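Local coordinates for probable signal peptide protein (PDB 2QGU) that binds phospholipid, including di-palmitoyl phosphatidylethanolamine, and probably carries such lipids across the periplasm, at residues I80-G83 and R84-Q88; S87-T90 and P91-Q95. The protein carries 13 engineered substitutions. One frame throughout, in Å; residues are numbered along the deposited sequence.

Contact 1 (I80-G83 and R84-Q88); sequences IAMG and RFWSQ
Met82, a selenomethionine modelled in two conformers, meets Trp86 one turn further on, where helix 74-82 ends and the chain bends into 84-88. In the conformer described, its SE lies 3.7 Å from Trp86 CE3 and approaches the six-membered ring obliquely, a Met-aromatic contact in which the two side chains cross at about a right angle. The indole is swung to this side because Trp86 CG stands anti to the backbone N (chi1 171°). A bend at chi3 brings the Met82 methyl against the Phe85 carbonyl, CE 3.5 Å from Phe85 O.

Two backbone hydrogen bonds close the turn. Phe85 N donates to Met82 O at 3.0 Å, and the same oxygen lies near the plane of the Phe85 ring, at its edge. Trp86 N reaches Gly83 O at 3.2 Å, with a straight N-H (166°). Gly83 leaves the helix with positive phi, a conformation that suits glycine. Its oxygen also accepts from a water, which takes the N-H of Ser87 at 2.9 Å and so extends the turn by one residue.

On the outer side, the extended Arg84 chain runs over one face of the Phe85 ring, CG 4.0 Å above its centre.

Around this corner, Met82 packs on Ile97 of helix 91-114 and Val191 of helix 191-206, Phe85 touches Ile185 of helix 173-188, and Trp86 folds back on Lys75, Thr78 and Gln79 of helix 74-82.

Contact 2 (S87-T90 and P91-Q95); sequences SQAT and PEQQQ
Thr90 and Gln93 grip each other at the start of helix 91-114 in a capping box, with Thr90 as the N-cap. Gln93 N donates to Thr90 OG1 at 3.0 Å, and in return Thr90 N donates to Gln93 OE1, also at 3.0 Å. The second bond is nearly straight (164°) and lies in the carbonyl plane of the amide, on a lone pair. Thr90 chi1 of 65° sets OG1 between its own N and carbonyl carbon, facing the first turn of the helix, while Gln93 reaches back with its chain extended beyond CG.

The regular helical bonding begins at the same residue: Gln94 N donates to Thr90 O at 2.9 Å. Gln95 N follows with a bond to Pro91 O.

A water bridges the loop to the cap, donating to Gln88 O and, at 2.8 Å, to Gln93 OE1. That amide oxygen therefore takes two firm bonds, one from the backbone and one from solvent.

Apolar contact comes from Ala89, whose methyl points at the helix and sits 3.8 Å from Gln94 CG and 3.9 Å from Gln93 CB. Val191 of helix 191-206 touches both Ala89 and Gln93. Gln94 lays its aliphatic part alongside Thr90 O, with CG 3.4 Å away, and sends NE2 on to Trp86 O.

Chemically, the box supplies an acceptor for Gln93 N, which has no preceding helical turn to serve it, and ties the N-cap backbone to a side chain from inside the helix. Pro91, the first helical residue, has no N-H to satisfy. The carboxylate of Glu92, also in the first turn, would probably interact favourably with the positive end of the helix dipole.

Contacts 1 and 2 are successive halves of one corner, the connection from helix 74-82 to helix 91-114, and they share Ser87 and Gln88. Their centres are 9 Å apart. Each helix is tied to the connecting segment: helix 91-114 by a probable hydrogen bond from Gln94 NE2 to Trp86 O, 2.9 Å long, and the end of helix 74-82 by packing of Met82 CE, in the conformer described, on Ala89 CB at 4.0 Å. Val191 of helix 191-206 touches side chains of both contacts. In contact 1 the Trp86 side chain is about 13 Å from the bound phosphatidylethanolamine; both contacts belong to the interhelical connection.

Contact 1 (I80-G83 and R84-Q88)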
# COMPACT_ATOMS: atom_id res chain seq x y z
N ILE A 80 10.57 0.42 6.27
CA ILE A 80 11.42 0.71 5.11
C ILE A 80 11.42 2.21 4.83
O ILE A 80 12.48 2.81 4.63
CB ILE A 80 10.97 -0.07 3.86
CG1 ILE A 80 11.19 -1.58 4.08
CG2 ILE A 80 11.75 0.41 2.63
CD1 ILE A 80 10.42 -2.46 3.09
N ALA A 81 10.24 2.83 4.86
CA ALA A 81 10.11 4.26 4.59
C ALA A 81 10.86 5.13 5.60
O ALA A 81 11.33 6.21 5.26
CB ALA A 81 8.63 4.66 4.51
N MSE A 82 10.96 4.65 6.84
CA MSE A 82 11.64 5.42 7.88
C MSE A 82 13.15 5.21 7.89
O MSE A 82 13.89 6.02 8.44
CB MSE A 82 11.04 5.13 9.26
CG MSE A 82 9.64 5.70 9.45
SE MSE A 82 9.21 5.86 11.34
CE MSE A 82 10.48 7.24 11.85
N GLY A 83 13.60 4.11 7.28
CA GLY A 83 15.04 3.81 7.20
C GLY A 83 15.72 3.77 8.55
O GLY A 83 15.17 3.21 9.51
N ARG A 84 16.88 4.41 8.66
CA ARG A 84 17.64 4.41 9.91
C ARG A 84 16.93 5.17 11.05
O ARG A 84 17.33 5.06 12.21
CB ARG A 84 19.06 4.95 9.68
CG ARG A 84 19.16 6.45 9.39
CD ARG A 84 20.59 6.83 9.02
NE ARG A 84 20.75 8.27 8.81
CZ ARG A 84 20.54 8.90 7.66
NH1 ARG A 84 20.14 8.24 6.58
NH2 ARG A 84 20.74 10.21 7.59
N PHE A 85 15.86 5.90 10.71
CA PHE A 85 15.12 6.69 11.70
C PHE A 85 14.03 5.91 12.43
O PHE A 85 13.49 6.37 13.43
CB PHE A 85 14.55 7.96 11.05
CG PHE A 85 15.58 8.78 10.31
CD1 PHE A 85 16.49 9.56 11.02
CD2 PHE A 85 15.65 8.76 8.93
CE1 PHE A 85 17.46 10.31 10.35
CE2 PHE A 85 16.62 9.51 8.24
CZ PHE A 85 17.53 10.28 8.97
N TRP A 86 13.72 4.71 11.93
CA TRP A 86 12.72 3.86 12.57
C TRP A 86 13.06 3.62 14.04
O TRP A 86 12.21 3.81 14.91
CB TRP A 86 12.57 2.53 11.82
CG TRP A 86 11.71 1.53 12.55
CD1 TRP A 86 12.15 0.49 13.33
CD2 TRP A 86 10.28 1.48 12.58
NE1 TRP A 86 11.08 -0.20 13.84
CE2 TRP A 86 9.92 0.38 13.39
CE3 TRP A 86 9.27 2.25 12.00
CZ2 TRP A 86 8.58 0.03 13.64
CZ3 TRP A 86 7.94 1.90 12.24
CH2 TRP A 86 7.61 0.80 13.05
N SER A 87 14.31 3.24 14.30
CA SER A 87 14.78 2.99 15.66
C SER A 87 14.82 4.26 16.53
O SER A 87 14.74 4.17 17.76
CB SER A 87 16.15 2.30 15.65
OG SER A 87 17.13 3.12 15.05
N GLN A 88 14.94 5.42 15.89
CA GLN A 88 14.92 6.73 16.57
C GLN A 88 13.54 7.13 17.10
O GLN A 88 13.43 7.94 18.02
CB GLN A 88 15.43 7.83 15.65
CG GLN A 88 16.93 8.03 15.63
CD GLN A 88 17.37 9.14 14.68
OE1 GLN A 88 18.40 9.02 14.02
NE2 GLN A 88 16.58 10.21 14.59
O HOH W 1 15.99 2.03 12.29

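Contact 2 (S87-T90 and P91-Q95)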
# COMPACT_ATOMS: atom_id res chain seq x y z
N SER A 87 14.31 3.24 14.30
CA SER A 87 14.78 2.99 15.66
C SER A 87 14.82 4.26 16.53
O SER A 87 14.74 4.17 17.76
CB SER A 87 16.15 2.30 15.65
OG SER A 87 17.13 3.12 15.05
N GLN A 88 14.94 5.42 15.89
CA GLN A 88 14.92 6.73 16.57
C GLN A 88 13.54 7.13 17.10
O GLN A 88 13.43 7.94 18.02
CB GLN A 88 15.43 7.83 15.65
CG GLN A 88 16.93 8.03 15.63
CD GLN A 88 17.37 9.14 14.68
OE1 GLN A 88 18.40 9.02 14.02
NE2 GLN A 88 16.58 10.21 14.59
N ALA A 89 12.48 6.58 16.50
CA ALA A 89 11.12 6.90 16.91
C ALA A 89 10.72 6.10 18.15
O ALA A 89 11.07 4.93 18.27
CB ALA A 89 10.15 6.62 15.77
N THR A 90 10.00 6.75 19.06
CA THR A 90 9.40 6.05 20.20
C THR A 90 8.37 5.03 19.69
O THR A 90 7.93 5.14 18.55
CB THR A 90 8.69 7.04 21.16
OG1 THR A 90 7.58 7.66 20.50
CG2 THR A 90 9.66 8.11 21.67
N PRO A 91 8.01 4.03 20.51
CA PRO A 91 6.99 3.09 20.05
C PRO A 91 5.70 3.81 19.66
O PRO A 91 5.04 3.43 18.68
CB PRO A 91 6.76 2.19 21.28
CG PRO A 91 8.02 2.30 22.06
CD PRO A 91 8.50 3.70 21.86
N GLU A 92 5.36 4.85 20.40
CA GLU A 92 4.16 5.66 20.16
C GLU A 92 4.27 6.40 18.83
O GLU A 92 3.31 6.42 18.04
CB GLU A 92 3.93 6.63 21.32
CG GLU A 92 3.56 5.94 22.65
CD GLU A 92 4.75 5.27 23.35
OE1 GLU A 92 5.90 5.75 23.21
OE2 GLU A 92 4.52 4.27 24.06
N GLN A 93 5.43 7.00 18.56
CA GLN A 93 5.69 7.63 17.27
C GLN A 93 5.61 6.64 16.12
O GLN A 93 5.07 6.96 15.06
CB GLN A 93 7.03 8.34 17.26
CG GLN A 93 7.00 9.69 17.96
CD GLN A 93 8.37 10.31 18.09
OE1 GLN A 93 9.38 9.61 18.24
NE2 GLN A 93 8.41 11.63 18.04
N GLN A 94 6.13 5.43 16.34
CA GLN A 94 6.08 4.38 15.33
C GLN A 94 4.65 4.05 14.94
O GLN A 94 4.34 3.91 13.76
CB GLN A 94 6.82 3.13 15.81
CG GLN A 94 8.33 3.26 15.79
CD GLN A 94 9.03 2.05 16.38
OE1 GLN A 94 8.40 1.19 16.98
NE2 GLN A 94 10.35 1.99 16.20
N GLN A 95 3.77 3.95 15.93
CA GLN A 95 2.35 3.69 15.67
C GLN A 95 1.68 4.87 14.96
O GLN A 95 0.95 4.68 13.99
CB GLN A 95 1.61 3.35 16.97
CG GLN A 95 0.20 2.82 16.73
CD GLN A 95 0.19 1.55 15.91
OE1 GLN A 95 -0.33 1.52 14.79
NE2 GLN A 95 0.78 0.49 16.45
O HOH W 2 12.07 10.08 18.80